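Local coordinates for PmbA-related protein (Thermotoga maritima, PDB 1VL4) that is of uncertain function, belonging to the PmbA/TldD (peptidase U62) family, whose members are generally assigned metallopeptidase activity, and is named a putative modulator of DNA gyrase, at residues Phe15-Ala26 with Ile164-Asp172; Asn241-Ile252 with Asp425-Ala434. All coordinates share one frame; numbering follows the deposited sequence.

Contact 1 of 2, residues Phe15-Ala26 with Ile164-Asp172; sequences FEEFKDRLFALA and IITNTLGLD
Helix 15-26 runs along strand 164-167 in nearly the same direction, the axes 27° apart and 10.4 Å at closest approach, and the backbones converge from Phe15 and Ile164 toward Phe23 and Thr168. Lys19 spans the gap: its CG is anti to the backbone N (chi1 170°) and the chain beyond stays extended, which brings NZ to Thr166, the two side chains crossing at about a right angle. There NZ donates to Thr166 OG1 at 3.2 Å and forms a salt bridge with Asp172 OD2 at 3.3 Å. Two waters accept from NZ and donate to Asp172, one to each carboxylate oxygen; Glu16 adds a long salt bridge. Thr166 OG1 is itself oriented by its bond to Leu171 O (2.6 Å), in the carbonyl plane, so one hydroxyl links the lysine to the backbone of the turn. Phe23 is held between two aliphatic groups: Lys19 CG lies over one face and Thr168 CG2 over the other, the latter a CH-pi contact 3.8 Å from the ring centroid and 16° off the normal. Thr166 OG1 meets the same ring at its edge. Toward the N-terminal end of the helix, Phe15 CE2 packs on Ile164 CG2. In the turn, Asn167 OD1 accepts from Leu169 N, closing an Asx turn, and from Leu171 N on the opposite face of its amide plane. Thr168 OG1 bonds to Glu32, on adjacent strand 32-48. The arrangement is a helix packed on an antiparallel sheet, beside a beta-hairpin closed by a type I turn with a G1 bulge at Gly170.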
loop_
_atom_site.group_PDB
_atom_site.type_symbol
_atom_site.label_atom_id
_atom_site.label_comp_id
_atom_site.label_asym_id
_atom_site.label_seq_id
_atom_site.Cartn_x
_atom_site.Cartn_y
_atom_site.Cartn_z
ATOM N N PHE A 15 -3.876 24.950 -18.891
ATOM C CA PHE A 15 -4.868 24.606 -17.829
ATOM C C PHE A 15 -6.115 25.490 -17.971
ATOM O O PHE A 15 -7.236 24.974 -17.965
ATOM C CB PHE A 15 -4.381 24.622 -16.384
ATOM C CG PHE A 15 -5.494 24.317 -15.390
ATOM C CD1 PHE A 15 -5.935 23.008 -15.199
ATOM C CD2 PHE A 15 -6.161 25.338 -14.737
ATOM C CE1 PHE A 15 -6.978 22.721 -14.337
ATOM C CE2 PHE A 15 -7.209 25.060 -13.880
ATOM C CZ PHE A 15 -7.620 23.744 -13.677
ATOM N N GLU A 16 -5.928 26.796 -18.158
ATOM C CA GLU A 16 -7.049 27.688 -18.443
ATOM C C GLU A 16 -7.822 27.329 -19.686
ATOM O O GLU A 16 -9.046 27.468 -19.694
ATOM C CB GLU A 16 -6.610 29.147 -18.607
ATOM C CG GLU A 16 -6.905 30.024 -17.419
ATOM C CD GLU A 16 -8.396 30.174 -17.114
ATOM O OE1 GLU A 16 -9.189 30.477 -18.040
ATOM O OE2 GLU A 16 -8.756 29.993 -15.927
ATOM N N GLU A 17 -7.116 26.949 -20.749
ATOM C CA GLU A 17 -7.756 26.590 -22.007
ATOM C C GLU A 17 -8.549 25.298 -21.840
ATOM O O GLU A 17 -9.670 25.181 -22.318
ATOM C CB GLU A 17 -6.722 26.372 -23.085
ATOM C CG GLU A 17 -6.098 27.652 -23.642
ATOM C CD GLU A 17 -4.895 27.350 -24.558
ATOM O OE1 GLU A 17 -3.868 26.801 -24.084
ATOM O OE2 GLU A 17 -4.997 27.648 -25.757
ATOM N N PHE A 18 -7.935 24.354 -21.140
ATOM C CA PHE A 18 -8.523 23.056 -20.869
ATOM C C PHE A 18 -9.802 23.274 -20.047
ATOM O O PHE A 18 -10.864 22.842 -20.456
ATOM C CB PHE A 18 -7.482 22.182 -20.159
ATOM C CG PHE A 18 -7.883 20.738 -19.986
ATOM C CD1 PHE A 18 -7.649 19.804 -20.985
ATOM C CD2 PHE A 18 -8.475 20.309 -18.805
ATOM C CE1 PHE A 18 -8.007 18.476 -20.810
ATOM C CE2 PHE A 18 -8.844 18.981 -18.647
ATOM C CZ PHE A 18 -8.593 18.078 -19.626
ATOM N N LYS A 19 -9.695 23.998 -18.932
ATOM C CA LYS A 19 -10.852 24.433 -18.114
ATOM C C LYS A 19 -11.965 25.094 -18.913
ATOM O O LYS A 19 -13.141 24.721 -18.795
ATOM C CB LYS A 19 -10.374 25.382 -16.984
ATOM C CG LYS A 19 -11.478 26.105 -16.212
ATOM C CD LYS A 19 -10.915 27.256 -15.390
ATOM C CE LYS A 19 -12.017 28.039 -14.713
ATOM N NZ LYS A 19 -11.532 28.793 -13.489
ATOM N N ASP A 20 -11.579 26.034 -19.773
ATOM C CA ASP A 20 -12.519 26.789 -20.571
ATOM C C ASP A 20 -13.267 25.880 -21.535
ATOM O O ASP A 20 -14.493 26.017 -21.693
ATOM C CB ASP A 20 -11.792 27.889 -21.368
ATOM C CG ASP A 20 -11.314 29.056 -20.490
ATOM O OD1 ASP A 20 -11.657 29.138 -19.280
ATOM O OD2 ASP A 20 -10.570 29.895 -21.024
ATOM N N ARG A 21 -12.539 24.976 -22.193
ATOM C CA ARG A 21 -13.177 24.075 -23.145
ATOM C C ARG A 21 -14.214 23.234 -22.402
ATOM O O ARG A 21 -15.343 23.085 -22.850
ATOM C CB ARG A 21 -12.161 23.118 -23.805
ATOM C CG ARG A 21 -11.194 23.678 -24.893
ATOM C CD ARG A 21 -11.811 23.800 -26.317
ATOM N NE ARG A 21 -12.464 22.599 -26.894
ATOM C CZ ARG A 21 -13.774 22.303 -26.830
ATOM N NH1 ARG A 21 -14.629 23.079 -26.156
ATOM N NH2 ARG A 21 -14.238 21.203 -27.431
ATOM N N LEU A 22 -13.788 22.666 -21.267
ATOM C CA LEU A 22 -14.655 21.820 -20.443
ATOM C C LEU A 22 -15.901 22.539 -19.926
ATOM O O LEU A 22 -17.001 21.975 -19.988
ATOM C CB LEU A 22 -13.875 21.266 -19.250
ATOM C CG LEU A 22 -12.929 20.071 -19.503
ATOM C CD1 LEU A 22 -12.299 19.709 -18.171
ATOM C CD2 LEU A 22 -13.661 18.879 -20.092
ATOM N N PHE A 23 -15.742 23.771 -19.409
ATOM C CA PHE A 23 -16.907 24.556 -18.982
ATOM C C PHE A 23 -17.884 24.861 -20.124
ATOM O O PHE A 23 -19.095 24.820 -19.955
ATOM C CB PHE A 23 -16.469 25.868 -18.337
ATOM C CG PHE A 23 -15.922 25.737 -16.946
ATOM C CD1 PHE A 23 -15.407 24.525 -16.440
ATOM C CD2 PHE A 23 -15.918 26.843 -16.120
ATOM C CE1 PHE A 23 -14.892 24.475 -15.135
ATOM C CE2 PHE A 23 -15.420 26.796 -14.849
ATOM C CZ PHE A 23 -14.909 25.630 -14.342
ATOM N N ALA A 24 -17.363 25.158 -21.303
ATOM C CA ALA A 24 -18.215 25.381 -22.469
ATOM C C ALA A 24 -18.995 24.092 -22.846
ATOM O O ALA A 24 -20.214 24.110 -23.080
ATOM C CB ALA A 24 -17.343 25.849 -23.638
ATOM N N LEU A 25 -18.299 22.954 -22.845
ATOM C CA LEU A 25 -18.956 21.663 -23.062
ATOM C C LEU A 25 -20.049 21.394 -22.061
ATOM O O LEU A 25 -21.112 20.916 -22.437
ATOM C CB LEU A 25 -17.957 20.509 -23.040
ATOM C CG LEU A 25 -17.181 20.308 -24.337
ATOM C CD1 LEU A 25 -15.881 19.602 -24.046
ATOM C CD2 LEU A 25 -18.019 19.532 -25.324
ATOM N N ALA A 26 -19.802 21.710 -20.799
ATOM C CA ALA A 26 -20.792 21.489 -19.738
ATOM C C ALA A 26 -22.089 22.218 -20.020
ATOM O O ALA A 26 -23.205 21.629 -20.026
ATOM C CB ALA A 26 -20.228 21.926 -18.371
ATOM N N ILE A 164 -5.744 22.883 -7.238
ATOM C CA ILE A 164 -6.736 23.826 -7.797
ATOM C C ILE A 164 -8.038 23.052 -7.908
ATOM O O ILE A 164 -8.045 21.923 -8.386
ATOM C CB ILE A 164 -6.368 24.333 -9.210
ATOM C CG1 ILE A 164 -5.087 25.200 -9.195
ATOM C CG2 ILE A 164 -7.506 25.197 -9.781
ATOM C CD1 ILE A 164 -4.578 25.546 -10.594
ATOM N N ILE A 165 -9.125 23.630 -7.429
ATOM C CA ILE A 165 -10.470 23.087 -7.661
ATOM C C ILE A 165 -11.347 24.188 -8.256
ATOM O O ILE A 165 -11.420 25.316 -7.726
ATOM C CB ILE A 165 -11.103 22.441 -6.444
ATOM C CG1 ILE A 165 -10.105 21.517 -5.721
ATOM C CG2 ILE A 165 -12.396 21.659 -6.866
ATOM C CD1 ILE A 165 -10.574 20.980 -4.402
ATOM N N THR A 166 -11.981 23.878 -9.373
ATOM C CA THR A 166 -12.895 24.873 -9.935
ATOM C C THR A 166 -14.078 24.160 -10.571
ATOM O O THR A 166 -13.948 23.019 -11.009
ATOM C CB THR A 166 -12.131 25.812 -10.908
ATOM O OG1 THR A 166 -13.004 26.840 -11.400
ATOM C CG2 THR A 166 -11.544 25.017 -12.087
ATOM N N ASN A 167 -15.238 24.823 -10.574
ATOM C CA ASN A 167 -16.441 24.283 -11.152
ATOM C C ASN A 167 -17.339 25.371 -11.770
ATOM O O ASN A 167 -17.080 26.585 -11.573
ATOM C CB ASN A 167 -17.175 23.403 -10.135
ATOM C CG ASN A 167 -17.801 24.161 -9.021
ATOM O OD1 ASN A 167 -18.243 25.268 -9.210
ATOM N ND2 ASN A 167 -17.931 23.512 -7.839
ATOM N N THR A 168 -18.358 24.917 -12.483
ATOM C CA THR A 168 -19.291 25.793 -13.222
ATOM C C THR A 168 -20.286 26.514 -12.266
ATOM O O THR A 168 -21.101 27.325 -12.708
ATOM C CB THR A 168 -20.019 24.987 -14.284
ATOM O OG1 THR A 168 -20.564 23.791 -13.694
ATOM C CG2 THR A 168 -19.021 24.583 -15.389
ATOM N N LEU A 169 -20.221 26.218 -10.971
ATOM C CA LEU A 169 -20.974 26.968 -9.943
ATOM C C LEU A 169 -20.164 28.117 -9.348
ATOM O O LEU A 169 -20.513 28.701 -8.296
ATOM C CB LEU A 169 -21.468 26.026 -8.830
ATOM C CG LEU A 169 -22.470 24.961 -9.224
ATOM C CD1 LEU A 169 -21.756 23.771 -9.900
ATOM C CD2 LEU A 169 -23.214 24.556 -7.922
ATOM N N GLY A 170 -19.074 28.462 -10.012
ATOM C CA GLY A 170 -18.271 29.575 -9.571
ATOM C C GLY A 170 -17.148 29.253 -8.622
ATOM O O GLY A 170 -16.400 30.147 -8.271
ATOM N N LEU A 171 -16.999 27.997 -8.200
ATOM C CA LEU A 171 -15.863 27.646 -7.352
ATOM C C LEU A 171 -14.607 27.842 -8.148
ATOM O O LEU A 171 -14.498 27.459 -9.347
ATOM C CB LEU A 171 -15.904 26.171 -6.918
ATOM C CG LEU A 171 -14.885 25.675 -5.892
ATOM C CD1 LEU A 171 -15.160 26.323 -4.540
ATOM C CD2 LEU A 171 -14.898 24.119 -5.784
ATOM N N ASP A 172 -13.643 28.445 -7.490
ATOM C CA ASP A 172 -12.314 28.622 -8.046
ATOM C C ASP A 172 -11.275 28.887 -6.924
ATOM O O ASP A 172 -11.104 30.014 -6.446
ATOM C CB ASP A 172 -12.305 29.746 -9.060
ATOM C CG ASP A 172 -11.010 29.747 -9.897
ATOM O OD1 ASP A 172 -10.138 28.874 -9.656
ATOM O OD2 ASP A 172 -10.903 30.565 -10.820
HETATM O O HOH W 1 -13.697 30.086 -12.398
HETATM O O HOH W 2 -9.115 27.525 -12.046
#

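Contact 2 of 2, residues Asn241-Ile252 with Asp425-Ala434; sequences NTALLDLMEMFI and DVKVSQHTIA
Leu245 drives its isobutyl group onto the helix-facing side of the 425-434 hairpin, crossing the Lys427 side chain at about a right angle. CD1 lies 3.8 Å from Lys427 CG, while CD2 sits over the backbone between the two strands, 3.4 Å from Lys427 O. One turn earlier, Asn241 CG takes the position between its backbone N and carbonyl carbon, directing ND2 at Asp425 O. That bond is 2.7 Å long with an N-H...acceptor angle of 156°, and the acceptor lies close to the amide plane. The underlying motif is a short helix packed roughly antiparallel to strand 432-434 (146° between N-to-C directions) of a beta-hairpin, in which Lys427 and Ala434 exchange both backbone bonds. The hairpin forms one edge of a mixed sheet: 427-428 is outermost and 432-434 runs parallel to 345-348. Thr432 OG1 donates to Leu245 O at 2.8 Å, and a water bound to His431 N and donating to OG1 supplements it. Met248 slides past Thr432 in the opposite direction, and its SD lies 3.6 Å from Ala434 CB. Near the hairpin turn, the Glu249 carboxylate lies almost coplanar with the His431 ring, 11° between planes, and OE2 approaches its edge 3.9 Å from CD2. The far end of Lys427 leads away from the helix to Tyr199 and Trp198, where NZ bonds to Tyr199 O and makes cation-pi contacts with both rings.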
loop_
_atom_site.group_PDB
_atom_site.type_symbol
_atom_site.label_atom_id
_atom_site.label_comp_id
_atom_site.label_asym_id
_atom_site.label_seq_id
_atom_site.Cartn_x
_atom_site.Cartn_y
_atom_site.Cartn_z
ATOM N N ASN A 241 3.719 11.526 24.112
ATOM C CA ASN A 241 3.225 12.116 22.869
ATOM C C ASN A 241 3.411 11.233 21.620
ATOM O O ASN A 241 2.467 11.015 20.855
ATOM C CB ASN A 241 3.748 13.584 22.659
ATOM C CG ASN A 241 5.263 13.759 22.784
ATOM O OD1 ASN A 241 6.045 12.810 22.671
ATOM N ND2 ASN A 241 5.685 15.031 22.958
ATOM N N THR A 242 4.619 10.731 21.422
ATOM C CA THR A 242 4.931 9.906 20.248
ATOM C C THR A 242 4.039 8.651 20.131
ATOM O O THR A 242 3.666 8.278 19.029
ATOM C CB THR A 242 6.388 9.441 20.275
ATOM O OG1 THR A 242 6.679 8.908 21.570
ATOM C CG2 THR A 242 7.313 10.594 20.054
ATOM N N ALA A 243 3.704 8.002 21.256
ATOM C CA ALA A 243 2.784 6.837 21.214
ATOM C C ALA A 243 1.345 7.320 20.926
ATOM O O ALA A 243 0.616 6.752 20.093
ATOM C CB ALA A 243 2.857 6.053 22.509
ATOM N N LEU A 244 0.945 8.406 21.572
ATOM C CA LEU A 244 -0.430 8.860 21.479
ATOM C C LEU A 244 -0.711 9.401 20.094
ATOM O O LEU A 244 -1.814 9.227 19.590
ATOM C CB LEU A 244 -0.727 9.893 22.567
ATOM C CG LEU A 244 -2.137 10.459 22.596
ATOM C CD1 LEU A 244 -3.156 9.359 22.902
ATOM C CD2 LEU A 244 -2.195 11.554 23.644
ATOM N N LEU A 245 0.280 10.054 19.484
ATOM C CA LEU A 245 0.146 10.560 18.112
ATOM C C LEU A 245 -0.272 9.421 17.167
ATOM O O LEU A 245 -1.104 9.646 16.308
ATOM C CB LEU A 245 1.453 11.185 17.584
ATOM C CG LEU A 245 1.798 12.550 18.131
ATOM C CD1 LEU A 245 3.236 12.883 17.803
ATOM C CD2 LEU A 245 0.804 13.582 17.560
ATOM N N ASP A 246 0.322 8.240 17.300
ATOM C CA ASP A 246 -0.114 7.080 16.469
ATOM C C ASP A 246 -1.472 6.500 16.884
ATOM O O ASP A 246 -2.345 6.211 16.039
ATOM C CB ASP A 246 0.905 5.954 16.489
ATOM C CG ASP A 246 2.243 6.347 15.901
ATOM O OD1 ASP A 246 2.322 7.321 15.107
ATOM O OD2 ASP A 246 3.238 5.679 16.279
ATOM N N LEU A 247 -1.654 6.348 18.192
ATOM C CA LEU A 247 -2.842 5.722 18.702
ATOM C C LEU A 247 -4.081 6.508 18.342
ATOM O O LEU A 247 -5.098 5.907 17.952
ATOM C CB LEU A 247 -2.731 5.520 20.231
ATOM C CG LEU A 247 -3.863 4.662 20.828
ATOM C CD1 LEU A 247 -3.863 3.254 20.250
ATOM C CD2 LEU A 247 -3.716 4.580 22.306
ATOM N N MET A 248 -3.978 7.846 18.405
ATOM C CA MET A 248 -5.079 8.757 18.100
ATOM C C MET A 248 -5.630 8.564 16.690
ATOM O O MET A 248 -6.732 9.005 16.390
ATOM C CB MET A 248 -4.611 10.227 18.135
ATOM C CG MET A 248 -4.531 10.843 19.462
ATOM S SD MET A 248 -3.693 12.437 19.242
ATOM C CE MET A 248 -4.872 13.493 18.441
ATOM N N GLU A 249 -4.808 8.073 15.780
ATOM C CA GLU A 249 -5.274 7.838 14.429
ATOM C C GLU A 249 -6.479 6.934 14.372
ATOM O O GLU A 249 -7.295 7.058 13.445
ATOM C CB GLU A 249 -4.151 7.251 13.571
ATOM C CG GLU A 249 -3.017 8.276 13.510
ATOM C CD GLU A 249 -2.441 8.364 12.166
ATOM O OE1 GLU A 249 -1.637 7.460 11.856
ATOM O OE2 GLU A 249 -2.831 9.310 11.426
ATOM N N MET A 250 -6.621 6.042 15.354
ATOM C CA MET A 250 -7.792 5.148 15.355
ATOM C C MET A 250 -9.105 5.877 15.708
ATOM O O MET A 250 -10.202 5.339 15.557
ATOM C CB MET A 250 -7.521 3.945 16.236
ATOM C CG MET A 250 -7.832 4.114 17.730
ATOM S SD MET A 250 -7.513 2.542 18.589
ATOM C CE MET A 250 -8.904 1.515 18.086
ATOM N N PHE A 251 -8.994 7.129 16.137
ATOM C CA PHE A 251 -10.168 7.947 16.406
ATOM C C PHE A 251 -10.760 8.513 15.107
ATOM O O PHE A 251 -11.925 8.870 15.037
ATOM C CB PHE A 251 -9.750 9.084 17.329
ATOM C CG PHE A 251 -10.895 9.810 17.983
ATOM C CD1 PHE A 251 -11.859 9.126 18.693
ATOM C CD2 PHE A 251 -10.992 11.181 17.889
ATOM C CE1 PHE A 251 -12.927 9.824 19.297
ATOM C CE2 PHE A 251 -12.017 11.877 18.496
ATOM C CZ PHE A 251 -12.983 11.204 19.210
ATOM N N ILE A 252 -9.949 8.581 14.075
ATOM C CA ILE A 252 -10.331 9.318 12.862
ATOM C C ILE A 252 -11.547 8.678 12.128
ATOM O O ILE A 252 -12.534 9.376 11.880
ATOM C CB ILE A 252 -9.107 9.558 11.963
ATOM C CG1 ILE A 252 -8.212 10.649 12.577
ATOM C CG2 ILE A 252 -9.556 9.903 10.525
ATOM C CD1 ILE A 252 -6.840 10.862 11.839
ATOM N N ASP A 425 3.689 19.066 26.387
ATOM C CA ASP A 425 4.769 18.689 25.476
ATOM C C ASP A 425 4.150 18.237 24.169
ATOM O O ASP A 425 4.223 17.080 23.799
ATOM C CB ASP A 425 5.682 17.588 26.057
ATOM C CG ASP A 425 4.915 16.342 26.497
ATOM O OD1 ASP A 425 3.718 16.473 26.819
ATOM O OD2 ASP A 425 5.516 15.245 26.537
ATOM N N VAL A 426 3.572 19.200 23.464
ATOM C CA VAL A 426 2.874 18.953 22.209
ATOM C C VAL A 426 3.857 18.628 21.083
ATOM O O VAL A 426 4.895 19.275 20.945
ATOM C CB VAL A 426 2.053 20.188 21.823
ATOM C CG1 VAL A 426 1.439 20.005 20.410
ATOM C CG2 VAL A 426 0.984 20.436 22.874
ATOM N N LYS A 427 3.566 17.560 20.344
ATOM C CA LYS A 427 4.340 17.150 19.203
ATOM C C LYS A 427 3.372 16.978 18.023
ATOM O O LYS A 427 2.220 16.575 18.181
ATOM C CB LYS A 427 5.101 15.843 19.469
ATOM C CG LYS A 427 5.997 15.390 18.321
ATOM C CD LYS A 427 7.016 14.378 18.718
ATOM C CE LYS A 427 7.718 13.732 17.512
ATOM N NZ LYS A 427 8.588 14.633 16.719
ATOM N N VAL A 428 3.871 17.264 16.829
ATOM C CA VAL A 428 3.059 17.192 15.612
ATOM C C VAL A 428 3.436 15.953 14.776
ATOM O O VAL A 428 4.629 15.609 14.622
ATOM C CB VAL A 428 3.271 18.502 14.791
ATOM C CG1 VAL A 428 2.569 18.405 13.413
ATOM C CG2 VAL A 428 2.770 19.623 15.490
ATOM N N SER A 429 2.433 15.258 14.230
ATOM C CA SER A 429 2.674 14.196 13.302
ATOM C C SER A 429 1.976 14.596 11.990
ATOM O O SER A 429 1.719 15.778 11.756
ATOM C CB SER A 429 2.117 12.859 13.840
ATOM O OG SER A 429 2.603 11.780 13.094
ATOM N N GLN A 430 1.613 13.614 11.182
ATOM C CA GLN A 430 1.072 13.859 9.856
ATOM C C GLN A 430 -0.308 14.437 9.871
ATOM O O GLN A 430 -0.587 15.403 9.149
ATOM C CB GLN A 430 1.070 12.566 9.028
ATOM C CG GLN A 430 2.488 12.112 8.709
ATOM C CD GLN A 430 2.543 11.182 7.506
ATOM O OE1 GLN A 430 1.505 10.796 6.943
ATOM N NE2 GLN A 430 3.750 10.845 7.087
ATOM N N HIS A 431 -1.181 13.824 10.665
ATOM C CA HIS A 431 -2.566 14.242 10.760
ATOM C C HIS A 431 -3.033 14.417 12.213
ATOM O O HIS A 431 -4.181 14.729 12.463
ATOM C CB HIS A 431 -3.442 13.208 10.041
ATOM C CG HIS A 431 -2.882 12.760 8.719
ATOM N ND1 HIS A 431 -2.977 13.523 7.568
ATOM C CD2 HIS A 431 -2.172 11.652 8.379
ATOM C CE1 HIS A 431 -2.374 12.890 6.574
ATOM N NE2 HIS A 431 -1.870 11.756 7.037
ATOM N N THR A 432 -2.144 14.161 13.159
ATOM C CA THR A 432 -2.435 14.246 14.580
ATOM C C THR A 432 -1.370 15.106 15.254
ATOM O O THR A 432 -0.236 15.260 14.772
ATOM C CB THR A 432 -2.510 12.855 15.241
ATOM O OG1 THR A 432 -1.309 12.131 15.006
ATOM C CG2 THR A 432 -3.666 12.031 14.709
ATOM N N ILE A 433 -1.774 15.731 16.357
ATOM C CA ILE A 433 -0.937 16.571 17.188
ATOM C C ILE A 433 -1.321 16.341 18.622
ATOM O O ILE A 433 -2.515 16.330 18.935
ATOM C CB ILE A 433 -1.232 18.019 16.893
ATOM C CG1 ILE A 433 -0.971 18.310 15.389
ATOM C CG2 ILE A 433 -0.479 18.938 17.862
ATOM C CD1 ILE A 433 -1.222 19.765 15.053
ATOM N N ALA A 434 -0.341 16.162 19.495
ATOM C CA ALA A 434 -0.657 15.775 20.865
ATOM C C ALA A 434 0.489 15.940 21.803
ATOM O O ALA A 434 1.624 15.795 21.397
ATOM C CB ALA A 434 -1.143 14.304 20.930
HETATM O O HOH W 3 1.194 9.526 14.046
HETATM O O HOH W 4 -0.819 11.472 12.210
#

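Overall arrangement
From the N terminus, helix 15-29 comes first; contact 1 closes when the chain, 137 residues after 15-26, returns along strand 148-167 and turns into 172-188. The loop so formed includes strands 32-48, 51-69 and 72-78, which complete one flank of the six-stranded antiparallel sheet. Contact 2 opens only later, at helix 241-247, and closes 172 residues on at the 425-434 hairpin. The two loops are therefore in series, neither nested nor crossed. The centres of contacts 1 and 2 lie about 38 Å apart, and the nearest atoms of contacts 1 and 2 about 16 Å. Contact 1 ties a peripheral helix to the long sheet; contact 2, nearer the chain's centre, ties helix 241-247 to the edge hairpin of a mixed sheet, and strand 194-202 touches it.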